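PDB 5H3K: Slr0280 protein from Synechocystis sp., which is of unknown function but carries a domain of the phosphodiester glycosidase (NAGPA) family and so possibly cleaves a sugar phosphodiester. Local coordinates for residues T149-L154 against E170-A175. Residues are numbered along the deposited sequence; the frame is centred on the assembly and turned at random.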
loop_
_atom_site.group_PDB
_atom_site.type_symbol
_atom_site.label_atom_id
_atom_site.label_comp_id
_atom_site.label_asym_id
_atom_site.label_seq_id
_atom_site.Cartn_x
_atom_site.Cartn_y
_atom_site.Cartn_z
ATOM N N THR A 149 -9.798 -29.659 -11.420
ATOM C CA THR A 149 -11.152 -29.570 -11.948
ATOM C C THR A 149 -11.321 -30.299 -13.286
ATOM O O THR A 149 -12.439 -30.390 -13.802
ATOM C CB THR A 149 -11.608 -28.116 -12.106
ATOM O OG1 THR A 149 -10.904 -27.520 -13.201
ATOM C CG2 THR A 149 -11.352 -27.331 -10.815
ATOM N N ASN A 150 -10.217 -30.794 -13.845
ATOM C CA ASN A 150 -10.228 -31.535 -15.119
ATOM C C ASN A 150 -10.846 -30.770 -16.285
ATOM O O ASN A 150 -11.513 -31.362 -17.137
ATOM C CB ASN A 150 -10.937 -32.888 -14.979
ATOM C CG ASN A 150 -10.244 -33.823 -14.003
ATOM O OD1 ASN A 150 -10.866 -34.338 -13.067
ATOM N ND2 ASN A 150 -8.955 -34.058 -14.223
ATOM N N ALA A 151 -10.618 -29.457 -16.323
ATOM C CA ALA A 151 -11.193 -28.595 -17.361
ATOM C C ALA A 151 -10.331 -28.596 -18.613
ATOM O O ALA A 151 -9.103 -28.662 -18.533
ATOM C CB ALA A 151 -11.359 -27.158 -16.844
ATOM N N GLN A 152 -10.989 -28.516 -19.766
ATOM C CA GLN A 152 -10.317 -28.375 -21.044
ATOM C C GLN A 152 -10.959 -27.240 -21.809
ATOM O O GLN A 152 -12.175 -27.032 -21.713
ATOM C CB GLN A 152 -10.465 -29.658 -21.865
ATOM C CG GLN A 152 -10.180 -30.929 -21.111
ATOM C CD GLN A 152 -10.574 -32.162 -21.913
ATOM O OE1 GLN A 152 -11.587 -32.807 -21.631
ATOM N NE2 GLN A 152 -9.779 -32.487 -22.926
ATOM N N ILE A 153 -10.153 -26.515 -22.580
ATOM C CA ILE A 153 -10.663 -25.465 -23.438
ATOM C C ILE A 153 -11.134 -26.090 -24.743
ATOM O O ILE A 153 -10.344 -26.701 -25.456
ATOM C CB ILE A 153 -9.581 -24.409 -23.725
ATOM C CG1 ILE A 153 -9.066 -23.815 -22.410
ATOM C CG2 ILE A 153 -10.133 -23.321 -24.646
ATOM C CD1 ILE A 153 -7.889 -22.853 -22.595
ATOM N N LEU A 154 -12.420 -25.946 -25.053
ATOM C CA LEU A 154 -12.999 -26.621 -26.221
ATOM C C LEU A 154 -12.963 -25.760 -27.483
ATOM O O LEU A 154 -12.644 -26.250 -28.566
ATOM C CB LEU A 154 -14.430 -27.069 -25.908
ATOM C CG LEU A 154 -14.542 -27.916 -24.636
ATOM C CD1 LEU A 154 -16.000 -28.165 -24.256
ATOM C CD2 LEU A 154 -13.781 -29.228 -24.792
ATOM N N GLU A 170 -14.776 -21.449 -24.414
ATOM C CA GLU A 170 -15.701 -22.487 -23.954
ATOM C C GLU A 170 -14.924 -23.590 -23.244
ATOM O O GLU A 170 -13.902 -24.071 -23.747
ATOM C CB GLU A 170 -16.534 -23.075 -25.105
ATOM C CG GLU A 170 -17.460 -24.213 -24.626
ATOM C CD GLU A 170 -18.433 -24.703 -25.689
ATOM O OE1 GLU A 170 -18.740 -23.931 -26.625
ATOM O OE2 GLU A 170 -18.902 -25.860 -25.577
ATOM N N LEU A 171 -15.391 -23.973 -22.058
ATOM C CA LEU A 171 -14.670 -24.922 -21.218
ATOM C C LEU A 171 -15.511 -26.160 -20.934
ATOM O O LEU A 171 -16.736 -26.083 -20.909
ATOM C CB LEU A 171 -14.326 -24.263 -19.886
ATOM C CG LEU A 171 -13.567 -22.941 -19.971
ATOM C CD1 LEU A 171 -13.448 -22.318 -18.580
ATOM C CD2 LEU A 171 -12.196 -23.195 -20.582
ATOM N N SER A 172 -14.855 -27.291 -20.677
ATOM C CA SER A 172 -15.569 -28.521 -20.332
ATOM C C SER A 172 -16.010 -28.548 -18.868
ATOM O O SER A 172 -16.992 -29.213 -18.514
ATOM C CB SER A 172 -14.702 -29.739 -20.621
ATOM O OG SER A 172 -13.569 -29.748 -19.783
ATOM N N GLN A 173 -15.267 -27.839 -18.017
ATOM C CA GLN A 173 -15.531 -27.787 -16.580
ATOM C C GLN A 173 -15.118 -26.405 -16.088
ATOM O O GLN A 173 -14.370 -25.696 -16.781
ATOM C CB GLN A 173 -14.710 -28.847 -15.832
ATOM C CG GLN A 173 -14.986 -30.298 -16.234
ATOM C CD GLN A 173 -16.372 -30.761 -15.815
ATOM O OE1 GLN A 173 -16.941 -30.243 -14.852
ATOM N NE2 GLN A 173 -16.917 -31.744 -16.531
ATOM N N PRO A 174 -15.597 -26.014 -14.898
ATOM C CA PRO A 174 -15.097 -24.776 -14.289
ATOM C C PRO A 174 -13.584 -24.840 -14.142
ATOM O O PRO A 174 -13.016 -25.935 -14.017
ATOM C CB PRO A 174 -15.751 -24.783 -12.907
ATOM C CG PRO A 174 -17.031 -25.540 -13.110
ATOM C CD PRO A 174 -16.655 -26.646 -14.089
ATOM N N ALA A 175 -12.932 -23.683 -14.162
ATOM C CA ALA A 175 -11.483 -23.649 -14.088
ATOM C C ALA A 175 -11.015 -22.438 -13.295
ATOM O O ALA A 175 -11.563 -21.352 -13.438
ATOM C CB ALA A 175 -10.881 -23.630 -15.495
HETATM O O HOH W 1 -12.854 -32.279 -19.426
#
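Ser172 reaches across to Gln152 twice: its OG accepts a hydrogen bond from Gln152 N at 2.9 Å, while its own N donates to Gln152 O, also at 2.9 Å. The first bond depends on chi1 of 65°, which sets OG between the serine's backbone N and carbonyl carbon. The same OG donates to a water that donates to Asn150 O and Gln152 OE1, tying the extended glutamine side chain to the serine. Further on, Leu154 N donates to Glu170 O (2.7 Å), and CD1 of Leu154 lies over the backbone between Leu171 and Ser172. Ile153 and Leu171 form the antiparallel non-hydrogen-bonded pair and project from one face of the sheet, CG1 of Ile153 3.7 Å from CD2 of Leu171. At the loop end, Thr149 OG1 donates to Pro174 O in the carbonyl plane, 2.8 Å away; beside it the methyls of Ala151 and Ala175 meet. A valine for the threonine would probably leave Pro174 O without this donor. Residues 153-154 and 170-171 form the open end of hairpin 153-161/164-171, prolonged by loop residues; Ser193 makes backbone hydrogen bonds with Ala151 and Ile153, Phe107 packs on Leu171 and Pro174, and strand 258-264 continues the sheet beyond 164-171.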